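Local coordinates for catalase (Corynebacterium glutamicum, PDB 4B7H), which breaks hydrogen peroxide down to water and oxygen at a buried haem, here with inhibitory nitric oxide on the iron, at residues 67-72 with 157-162; 163-166 with 171-174. One frame throughout, in Å; residues are numbered along the deposited sequence.

Contact 1. Residues 67-72 with 157-162. With HEM (protoporphyrin IX containing Fe), chain E; NO (nitric oxide), chain F.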
ATOM      1  N   ARG A  67      -5.016   0.093 -14.361  1.00  6.65           N
ATOM      2  CA  ARG A  67      -5.067  -1.303 -14.780  1.00  6.67           C
ATOM      3  C   ARG A  67      -3.905  -1.659 -15.699  1.00  6.79           C
ATOM      4  O   ARG A  67      -3.507  -0.860 -16.563  1.00  7.31           O
ATOM      5  CB  ARG A  67      -6.336  -1.572 -15.578  1.00  6.93           C
ATOM      6  CG  ARG A  67      -7.603  -1.466 -14.793  1.00  6.47           C
ATOM      7  CD  ARG A  67      -8.745  -1.222 -15.789  1.00  7.54           C
ATOM      8  NE  ARG A  67     -10.052  -1.294 -15.151  1.00  7.84           N
ATOM      9  CZ  ARG A  67     -10.551  -0.344 -14.367  1.00  6.43           C
ATOM     10  NH1 ARG A  67      -9.862   0.780 -14.139  1.00  7.83           N
ATOM     11  NH2 ARG A  67     -11.748  -0.512 -13.817  1.00  7.96           N
ATOM     12  N   ILE A  68      -3.395  -2.881 -15.550  1.00  6.81           N
ATOM     13  CA  ILE A  68      -2.551  -3.479 -16.582  1.00  7.15           C
ATOM     14  C   ILE A  68      -3.170  -4.811 -17.018  1.00  7.43           C
ATOM     15  O   ILE A  68      -3.351  -5.716 -16.195  1.00  8.02           O
ATOM     16  CB  ILE A  68      -1.075  -3.667 -16.121  1.00  8.35           C
ATOM     17  CG1 ILE A  68      -0.275  -4.369 -17.225  1.00  9.22           C
ATOM     18  CG2 ILE A  68      -0.971  -4.421 -14.783  1.00  9.50           C
ATOM     19  CD1 ILE A  68       1.231  -4.467 -16.955  1.00 10.64           C
ATOM     20  N   PRO A  69      -3.566  -4.928 -18.302  1.00  8.04           N
ATOM     21  CA  PRO A  69      -3.682  -3.884 -19.320  1.00  8.15           C
ATOM     22  C   PRO A  69      -5.061  -3.218 -19.220  1.00  7.11           C
ATOM     23  O   PRO A  69      -5.698  -3.317 -18.163  1.00  7.47           O
ATOM     24  CB  PRO A  69      -3.533  -4.675 -20.637  1.00  8.95           C
ATOM     25  CG  PRO A  69      -3.844  -6.132 -20.279  1.00  9.89           C
ATOM     26  CD  PRO A  69      -4.107  -6.204 -18.795  1.00  9.05           C
ATOM     27  N   HIS A  70      -5.492  -2.543 -20.287  1.00  7.65           N
ATOM     28  CA  HIS A  70      -6.806  -1.885 -20.375  1.00  7.57           C
ATOM     29  C   HIS A  70      -6.910  -0.653 -19.462  1.00  7.43           C
ATOM     30  O   HIS A  70      -7.993  -0.312 -18.984  1.00  7.20           O
ATOM     31  CB  HIS A  70      -7.968  -2.853 -20.103  1.00  8.20           C
ATOM     32  CG  HIS A  70      -8.123  -3.951 -21.119  1.00  8.45           C
ATOM     33  ND1 HIS A  70      -9.072  -3.909 -22.122  1.00  8.52           N
ATOM     34  CD2 HIS A  70      -7.499  -5.148 -21.244  1.00  8.20           C
ATOM     35  CE1 HIS A  70      -9.008  -5.020 -22.835  1.00  8.44           C
ATOM     36  NE2 HIS A  70      -8.058  -5.787 -22.328  1.00  9.23           N
ATOM     37  N   ALA A  71      -5.791   0.039 -19.264  1.00  7.99           N
ATOM     38  CA  ALA A  71      -5.760   1.244 -18.427  1.00  7.46           C
ATOM     39  C   ALA A  71      -6.711   2.347 -18.873  1.00  7.72           C
ATOM     40  O   ALA A  71      -7.309   3.017 -18.027  1.00  7.40           O
ATOM     41  CB  ALA A  71      -4.352   1.799 -18.352  1.00  8.01           C
ATOM     42  N   LYS A  72      -6.809   2.563 -20.187  1.00  7.39           N
ATOM     43  CA  LYS A  72      -7.592   3.674 -20.745  1.00  7.06           C
ATOM     44  C   LYS A  72      -9.003   3.223 -21.097  1.00  7.96           C
ATOM     45  O   LYS A  72      -9.201   2.491 -22.067  1.00  8.53           O
ATOM     46  CB  LYS A  72      -6.932   4.234 -22.012  1.00  7.72           C
ATOM     47  CG  LYS A  72      -7.690   5.431 -22.613  1.00  8.71           C
ATOM     48  CD  LYS A  72      -7.417   6.702 -21.795  1.00  8.49           C
ATOM     49  CE  LYS A  72      -8.338   7.888 -22.140  1.00  7.88           C
ATOM     50  NZ  LYS A  72      -8.305   8.240 -23.595  1.00  8.46           N
ATOM     51  N   ASP A 157       3.938 -11.992 -21.589  1.00  8.17           N
ATOM     52  CA  ASP A 157       4.855 -11.778 -22.703  1.00  8.58           C
ATOM     53  C   ASP A 157       4.208 -10.922 -23.783  1.00  7.99           C
ATOM     54  O   ASP A 157       4.801  -9.958 -24.278  1.00  9.00           O
ATOM     55  CB  ASP A 157       5.305 -13.114 -23.292  1.00  9.06           C
ATOM     56  CG  ASP A 157       6.061 -13.947 -22.293  1.00  8.75           C
ATOM     57  OD1 ASP A 157       7.100 -13.460 -21.790  1.00  9.24           O
ATOM     58  OD2 ASP A 157       5.623 -15.082 -22.011  1.00  9.47           O
ATOM     59  N   PHE A 158       2.978 -11.264 -24.140  1.00  7.83           N
ATOM     60  CA  PHE A 158       2.275 -10.503 -25.151  1.00  7.64           C
ATOM     61  C   PHE A 158       2.081  -9.057 -24.697  1.00  8.06           C
ATOM     62  O   PHE A 158       2.372  -8.111 -25.441  1.00  8.74           O
ATOM     63  CB  PHE A 158       0.927 -11.138 -25.467  1.00  8.20           C
ATOM     64  CG  PHE A 158       0.029 -10.243 -26.244  1.00  9.27           C
ATOM     65  CD1 PHE A 158       0.428  -9.749 -27.483  1.00 10.49           C
ATOM     66  CD2 PHE A 158      -1.190  -9.845 -25.719  1.00 10.09           C
ATOM     67  CE1 PHE A 158      -0.397  -8.893 -28.204  1.00 11.45           C
ATOM     68  CE2 PHE A 158      -2.016  -8.992 -26.429  1.00 10.32           C
ATOM     69  CZ  PHE A 158      -1.615  -8.505 -27.670  1.00 10.53           C
ATOM     70  N   ILE A 159       1.585  -8.866 -23.477  1.00  8.15           N
ATOM     71  CA  ILE A 159       1.318  -7.508 -23.011  1.00  7.99           C
ATOM     72  C   ILE A 159       2.605  -6.682 -22.896  1.00  8.02           C
ATOM     73  O   ILE A 159       2.639  -5.525 -23.327  1.00  7.38           O
ATOM     74  CB  ILE A 159       0.496  -7.499 -21.713  1.00  7.36           C
ATOM     75  CG1 ILE A 159      -0.885  -8.143 -21.948  1.00  8.09           C
ATOM     76  CG2 ILE A 159       0.351  -6.082 -21.180  1.00  9.01           C
ATOM     77  CD1 ILE A 159      -1.780  -7.425 -22.971  1.00 10.36           C
ATOM     78  N   HIS A 160       3.778  -7.253 -22.245  1.00  7.50           N
ATOM     79  CA  HIS A 160       5.002  -6.456 -22.360  1.00  7.01           C
ATOM     80  C   HIS A 160       5.319  -6.169 -23.832  1.00  7.64           C
ATOM     81  O   HIS A 160       5.700  -5.049 -24.194  1.00  8.47           O
ATOM     82  CB  HIS A 160       6.212  -7.176 -21.766  1.00  7.17           C
ATOM     83  CG  HIS A 160       6.144  -7.458 -20.295  1.00  7.87           C
ATOM     84  ND1 HIS A 160       6.965  -8.336 -19.620  1.00  9.91           N
ATOM     85  CD2 HIS A 160       5.311  -6.940 -19.361  1.00  8.89           C
ATOM     86  CE1 HIS A 160       6.645  -8.329 -18.338  1.00  7.32           C
ATOM     87  NE2 HIS A 160       5.641  -7.495 -18.156  1.00 13.82           N
ATOM     88  N   SER A 161       5.136  -7.025 -24.751  1.00  8.35           N
ATOM     89  CA  SER A 161       5.558  -6.734 -26.124  1.00  7.75           C
ATOM     90  C   SER A 161       4.757  -5.598 -26.752  1.00  7.95           C
ATOM     91  O   SER A 161       5.237  -4.922 -27.669  1.00  8.57           O
ATOM     92  CB  SER A 161       5.508  -7.987 -27.016  1.00  9.22           C
ATOM     93  OG  SER A 161       4.191  -8.273 -27.460  1.00  8.96           O
ATOM     94  N   GLN A 162       3.545  -5.384 -26.245  1.00  8.15           N
ATOM     95  CA  GLN A 162       2.675  -4.299 -26.691  1.00  8.54           C
ATOM     96  C   GLN A 162       2.899  -2.976 -25.972  1.00  7.86           C
ATOM     97  O   GLN A 162       2.347  -1.947 -26.386  1.00  8.43           O
ATOM     98  CB  GLN A 162       1.223  -4.718 -26.500  1.00  8.78           C
ATOM     99  CG  GLN A 162       0.816  -5.781 -27.490  1.00  9.87           C
ATOM    100  CD  GLN A 162       0.659  -5.188 -28.870  1.00 11.46           C
ATOM    101  OE1 GLN A 162      -0.025  -4.171 -29.041  1.00 13.67           O
ATOM    102  NE2 GLN A 162       1.314  -5.789 -29.863  1.00 11.76           N
TER
HETATM  103  CHA HEM E1517      -8.238  -6.321 -17.978  1.00  7.78           C
HETATM  104  CHB HEM E1517      -5.753 -10.397 -17.126  1.00  7.76           C
HETATM  105  CHC HEM E1517      -7.094 -12.041 -21.477  1.00  9.27           C
HETATM  106  CHD HEM E1517     -10.610  -8.752 -21.487  1.00  9.14           C
HETATM  107  C1A HEM E1517      -7.441  -7.265 -17.378  1.00  7.47           C
HETATM  108  C2A HEM E1517      -6.848  -7.160 -16.059  1.00  7.68           C
HETATM  109  C3A HEM E1517      -6.178  -8.299 -15.829  1.00  7.97           C
HETATM  110  C4A HEM E1517      -6.315  -9.149 -16.987  1.00  8.32           C
HETATM  111  CMA HEM E1517      -5.385  -8.704 -14.582  1.00  9.58           C
HETATM  112  CAA HEM E1517      -7.000  -5.948 -15.113  1.00  8.05           C
HETATM  113  CBA HEM E1517      -8.261  -6.117 -14.278  1.00  8.60           C
HETATM  114  CGA HEM E1517      -8.389  -5.077 -13.196  1.00  7.98           C
HETATM  115  O1A HEM E1517      -9.543  -4.646 -12.949  1.00  8.10           O
HETATM  116  O2A HEM E1517      -7.373  -4.677 -12.571  1.00  8.16           O
HETATM  117  C1B HEM E1517      -5.869 -11.199 -18.238  1.00  7.39           C
HETATM  118  C2B HEM E1517      -5.207 -12.467 -18.446  1.00  8.68           C
HETATM  119  C3B HEM E1517      -5.566 -12.907 -19.670  1.00  8.92           C
HETATM  120  C4B HEM E1517      -6.477 -11.940 -20.242  1.00  7.95           C
HETATM  121  CMB HEM E1517      -4.258 -13.121 -17.421  1.00  8.92           C
HETATM  122  CAB HEM E1517      -5.188 -14.206 -20.407  1.00 10.08           C
HETATM  123  CBB HEM E1517      -4.865 -15.325 -19.760  1.00 10.92           C
HETATM  124  C1C HEM E1517      -8.282 -11.402 -21.782  1.00  8.57           C
HETATM  125  C2C HEM E1517      -9.319 -11.845 -22.704  1.00  9.59           C
HETATM  126  C3C HEM E1517     -10.289 -10.914 -22.693  1.00  8.77           C
HETATM  127  C4C HEM E1517      -9.898  -9.885 -21.754  1.00  9.12           C
HETATM  128  CMC HEM E1517      -9.259 -13.145 -23.543  1.00 10.92           C
HETATM  129  CAC HEM E1517     -11.649 -10.883 -23.432  1.00  9.86           C
HETATM  130  CBC HEM E1517     -12.308 -11.999 -23.787  1.00 13.07           C
HETATM  131  C1D HEM E1517     -10.245  -7.775 -20.602  1.00  8.53           C
HETATM  132  C2D HEM E1517     -10.976  -6.560 -20.444  1.00  8.01           C
HETATM  133  C3D HEM E1517     -10.257  -5.798 -19.364  1.00  8.30           C
HETATM  134  C4D HEM E1517      -9.158  -6.627 -18.952  1.00  7.03           C
HETATM  135  CMD HEM E1517     -12.216  -6.117 -21.216  1.00  8.89           C
HETATM  136  CAD HEM E1517     -10.677  -4.439 -18.821  1.00  8.20           C
HETATM  137  CBD HEM E1517     -11.855  -4.643 -17.871  1.00  8.51           C
HETATM  138  CGD HEM E1517     -12.281  -3.267 -17.455  1.00  8.26           C
HETATM  139  O1D HEM E1517     -12.153  -2.919 -16.254  1.00  8.79           O
HETATM  140  O2D HEM E1517     -12.734  -2.496 -18.339  1.00  8.20           O
HETATM  141  NA  HEM E1517      -7.106  -8.497 -17.920  1.00  7.83           N
HETATM  142  NB  HEM E1517      -6.632 -10.900 -19.346  1.00  7.70           N
HETATM  143  NC  HEM E1517      -8.674 -10.201 -21.213  1.00  8.80           N
HETATM  144  ND  HEM E1517      -9.171  -7.788 -19.717  1.00  7.78           N
HETATM  145 FE   HEM E1517      -7.871  -9.318 -19.587  1.00  7.93          FE
HETATM  146  N    NO F1518      -6.760  -8.580 -20.638  1.00 20.00           N
HETATM  147  O    NO F1518      -6.117  -8.536 -21.545  1.00 20.00           O
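I159 lays the end of its side chain against the ring of P69, CD1 coming within 3.6 Å of P69 CG while the two side chains cross at about a right angle. With CG1 beside the backbone N (chi1 -62°), a second turn about CB-CG1 brings CD1 to the proline. The other branch, CG2, reaches I68 CG1 at a looser 4.4 Å. P69 and I68 offer I159 only carbon here, which suits a buried contact. P69 follows a cis peptide bond, and its ring also meets both ligands: CG lies 3.5 Å from the nitric oxide O and CD 3.8 Å from haem C1A.

H70 comes next, its imidazole lying over the porphyrin with haem C3D 3.3 Å from the ring plane, beneath the ring centre. The edge of the same ring is turned to the nitric oxide O, 3.5 Å from NE2, as expected of the distal histidine of haem catalases. S108 hydrogen-bonds ND1 and so helps to fix the rotation of the ring. R67 sends an extended chain to the propionates, where NE donates to haem O1D over 2.9 Å with an N-H...O angle of 147°; its other nitrogens bond to the backbone carbonyls of I323 and E324, so that the buried guanidinium is spread over several acceptors.

The second subunit closes over the contact: its F59 packs on I159 and H160, its N63 on I68, and its E62 accepts from H160 NE2. The loop 67-72 runs between helix 50-59 and strand 73-82, and I159 of helix 155-162 packs against it, while D157, F158 and Q162 of that helix touch the following helix 173-182.

Contact 2. Residues 163-166 with 171-174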
ATOM      1  N   LYS A 163       3.683  -3.013 -24.892  1.00  7.77           N
ATOM      2  CA  LYS A 163       3.948  -1.838 -24.069  1.00  8.19           C
ATOM      3  C   LYS A 163       5.342  -1.271 -24.373  1.00  8.03           C
ATOM      4  O   LYS A 163       5.746  -1.251 -25.534  1.00  8.54           O
ATOM      5  CB  LYS A 163       3.697  -2.137 -22.581  1.00  8.71           C
ATOM      6  CG  LYS A 163       2.208  -2.294 -22.243  1.00  9.34           C
ATOM      7  CD  LYS A 163       2.003  -2.568 -20.757  1.00  9.48           C
ATOM      8  CE  LYS A 163       0.593  -2.232 -20.263  1.00 10.86           C
ATOM      9  NZ  LYS A 163       0.327  -0.762 -20.257  1.00 10.66           N
ATOM     10  N   ARG A 164       6.068  -0.789 -23.372  1.00  8.35           N
ATOM     11  CA  ARG A 164       7.281  -0.029 -23.640  1.00  8.33           C
ATOM     12  C   ARG A 164       8.557  -0.796 -23.350  1.00  8.17           C
ATOM     13  O   ARG A 164       8.627  -1.573 -22.388  1.00  9.33           O
ATOM     14  CB  ARG A 164       7.269   1.270 -22.835  1.00  8.86           C
ATOM     15  CG  ARG A 164       6.058   2.113 -23.160  1.00 10.64           C
ATOM     16  CD  ARG A 164       5.829   3.273 -22.189  1.00 11.19           C
ATOM     17  NE  ARG A 164       4.564   3.910 -22.538  1.00 11.79           N
ATOM     18  CZ  ARG A 164       4.420   4.802 -23.516  1.00 12.48           C
ATOM     19  NH1 ARG A 164       5.481   5.212 -24.202  1.00 12.29           N
ATOM     20  NH2 ARG A 164       3.214   5.293 -23.800  1.00 13.66           N
ATOM     21  N   LEU A 165       9.569  -0.564 -24.184  1.00  8.66           N
ATOM     22  CA  LEU A 165      10.905  -1.108 -23.963  1.00  8.51           C
ATOM     23  C   LEU A 165      11.422  -0.714 -22.581  1.00  7.89           C
ATOM     24  O   LEU A 165      11.194   0.407 -22.113  1.00  8.25           O
ATOM     25  CB  LEU A 165      11.864  -0.579 -25.026  1.00  9.02           C
ATOM     26  CG  LEU A 165      11.627  -1.028 -26.465  1.00  8.63           C
ATOM     27  CD1 LEU A 165      12.541  -0.264 -27.405  1.00 11.14           C
ATOM     28  CD2 LEU A 165      11.858  -2.519 -26.591  1.00  9.41           C
ATOM     29  N   ASN A 166      12.128  -1.624 -21.923  1.00  7.89           N
ATOM     30  CA  ASN A 166      12.628  -1.330 -20.589  1.00  8.21           C
ATOM     31  C   ASN A 166      13.656  -0.206 -20.555  1.00  9.31           C
ATOM     32  O   ASN A 166      13.731   0.529 -19.572  1.00  8.71           O
ATOM     33  CB  ASN A 166      13.200  -2.582 -19.917  1.00  8.54           C
ATOM     34  CG  ASN A 166      12.126  -3.595 -19.563  1.00  9.37           C
ATOM     35  OD1 ASN A 166      10.947  -3.255 -19.439  1.00 10.17           O
ATOM     36  ND2 ASN A 166      12.532  -4.839 -19.368  1.00  9.98           N
ATOM     37  N   ARG A 171       7.305   2.515 -26.980  1.00  9.18           N
ATOM     38  CA  ARG A 171       6.694   1.374 -27.662  1.00 10.01           C
ATOM     39  C   ARG A 171       7.526   1.063 -28.907  1.00  9.84           C
ATOM     40  O   ARG A 171       8.277   1.916 -29.392  1.00 10.30           O
ATOM     41  CB  ARG A 171       5.241   1.669 -28.029  1.00 10.33           C
ATOM     42  CG  ARG A 171       4.361   1.945 -26.817  1.00 10.05           C
ATOM     43  CD  ARG A 171       2.899   2.072 -27.224  1.00 12.78           C
ATOM     44  NE  ARG A 171       2.309   0.765 -27.510  1.00 13.14           N
ATOM     45  CZ  ARG A 171       1.263   0.558 -28.307  1.00 12.84           C
ATOM     46  NH1 ARG A 171       0.674   1.571 -28.936  1.00 16.96           N
ATOM     47  NH2 ARG A 171       0.808  -0.679 -28.482  1.00 10.92           N
ATOM     48  N   ASP A 172       7.406  -0.151 -29.432  1.00  9.70           N
ATOM     49  CA  ASP A 172       8.375  -0.589 -30.426  1.00  9.61           C
ATOM     50  C   ASP A 172       7.799  -1.616 -31.393  1.00  8.94           C
ATOM     51  O   ASP A 172       7.398  -2.711 -30.985  1.00  9.15           O
ATOM     52  CB  ASP A 172       9.609  -1.165 -29.716  1.00  9.25           C
ATOM     53  CG  ASP A 172      10.740  -1.457 -30.668  1.00 11.96           C
ATOM     54  OD1 ASP A 172      11.347  -0.488 -31.170  1.00 13.54           O
ATOM     55  OD2 ASP A 172      11.024  -2.649 -30.913  1.00 12.29           O
ATOM     56  N   ALA A 173       7.806  -1.269 -32.678  1.00 10.14           N
ATOM     57  CA  ALA A 173       7.295  -2.151 -33.722  1.00 10.36           C
ATOM     58  C   ALA A 173       8.057  -3.466 -33.808  1.00  8.66           C
ATOM     59  O   ALA A 173       7.445  -4.525 -33.986  1.00  9.01           O
ATOM     60  CB  ALA A 173       7.311  -1.444 -35.076  1.00 11.97           C
ATOM     61  N   ASP A 174       9.380  -3.409 -33.707  1.00  9.55           N
ATOM     62  CA  ASP A 174      10.157  -4.637 -33.820  1.00  9.36           C
ATOM     63  C   ASP A 174       9.755  -5.624 -32.733  1.00  9.36           C
ATOM     64  O   ASP A 174       9.562  -6.813 -32.995  1.00  9.70           O
ATOM     65  CB  ASP A 174      11.658  -4.384 -33.741  1.00 10.29           C
ATOM     66  CG  ASP A 174      12.451  -5.626 -34.058  1.00 10.89           C
ATOM     67  OD1 ASP A 174      12.591  -5.926 -35.257  1.00 11.52           O
ATOM     68  OD2 ASP A 174      12.889  -6.336 -33.126  1.00 12.37           O
TER
HETATM   69  O   HOH W   1       5.411  -2.065 -28.154  1.00  9.14           O
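The connection between helix 155-162 and helix 173-182 doubles back on itself, bringing residues 163-166 beside 171-174. K163 O is the polar centre of the contact. It lies 3.5 Å from R171 CA in a CA-H...O contact, and a water that donates to it at 2.8 Å accepts from D172 N at 3.0 Å, bridging the two backbones. Next to this, R164 and R171 touch through their methylenes, CG to CG at 4.0 Å, with R171 CG over one face of the R164 guanidinium and the two guanidinium planes 59° apart. L165 CG meets D172 CB at 3.8 Å, carbon on carbon, leaving the carboxylate for other work. D172 is the N-cap of helix 173-182: its CG is anti to the backbone N (chi1 -172°), and OD2 takes a hydrogen bond from M175 N.

Long aliphatic stems let the arginines pack while their charged ends find separate partners. The carboxylates of E113, at NE, and of D253 of the second subunit, at NH1, probably offset the charge of R164, whereas R171 NH2 probably bonds to the neutral carbonyl of Q162. The like charges stay apart, R164 NH2 and R171 NE being separated by 5.9 Å.

How the contacts relate
Contact 1 closes at Q162 and contact 2 opens at the very next residue, so the two follow in series, their centres about 11 Å apart. They also touch directly: the probable hydrogen bond from R171 NH2 to Q162 O, the two atoms 2.9 Å apart, ties the turn back to Q162, and K163 CE packs on I68 CG1 at 3.8 Å. Through I68 the turn thus meets the loop that carries P69 and H70. Contact 1 borders the haem and its nitric oxide, whereas the K163 side chain stays about 9 Å from that ligand and contact 2 lies nearer the surface. Both touch the second subunit, linking pocket wall and tetramer interface.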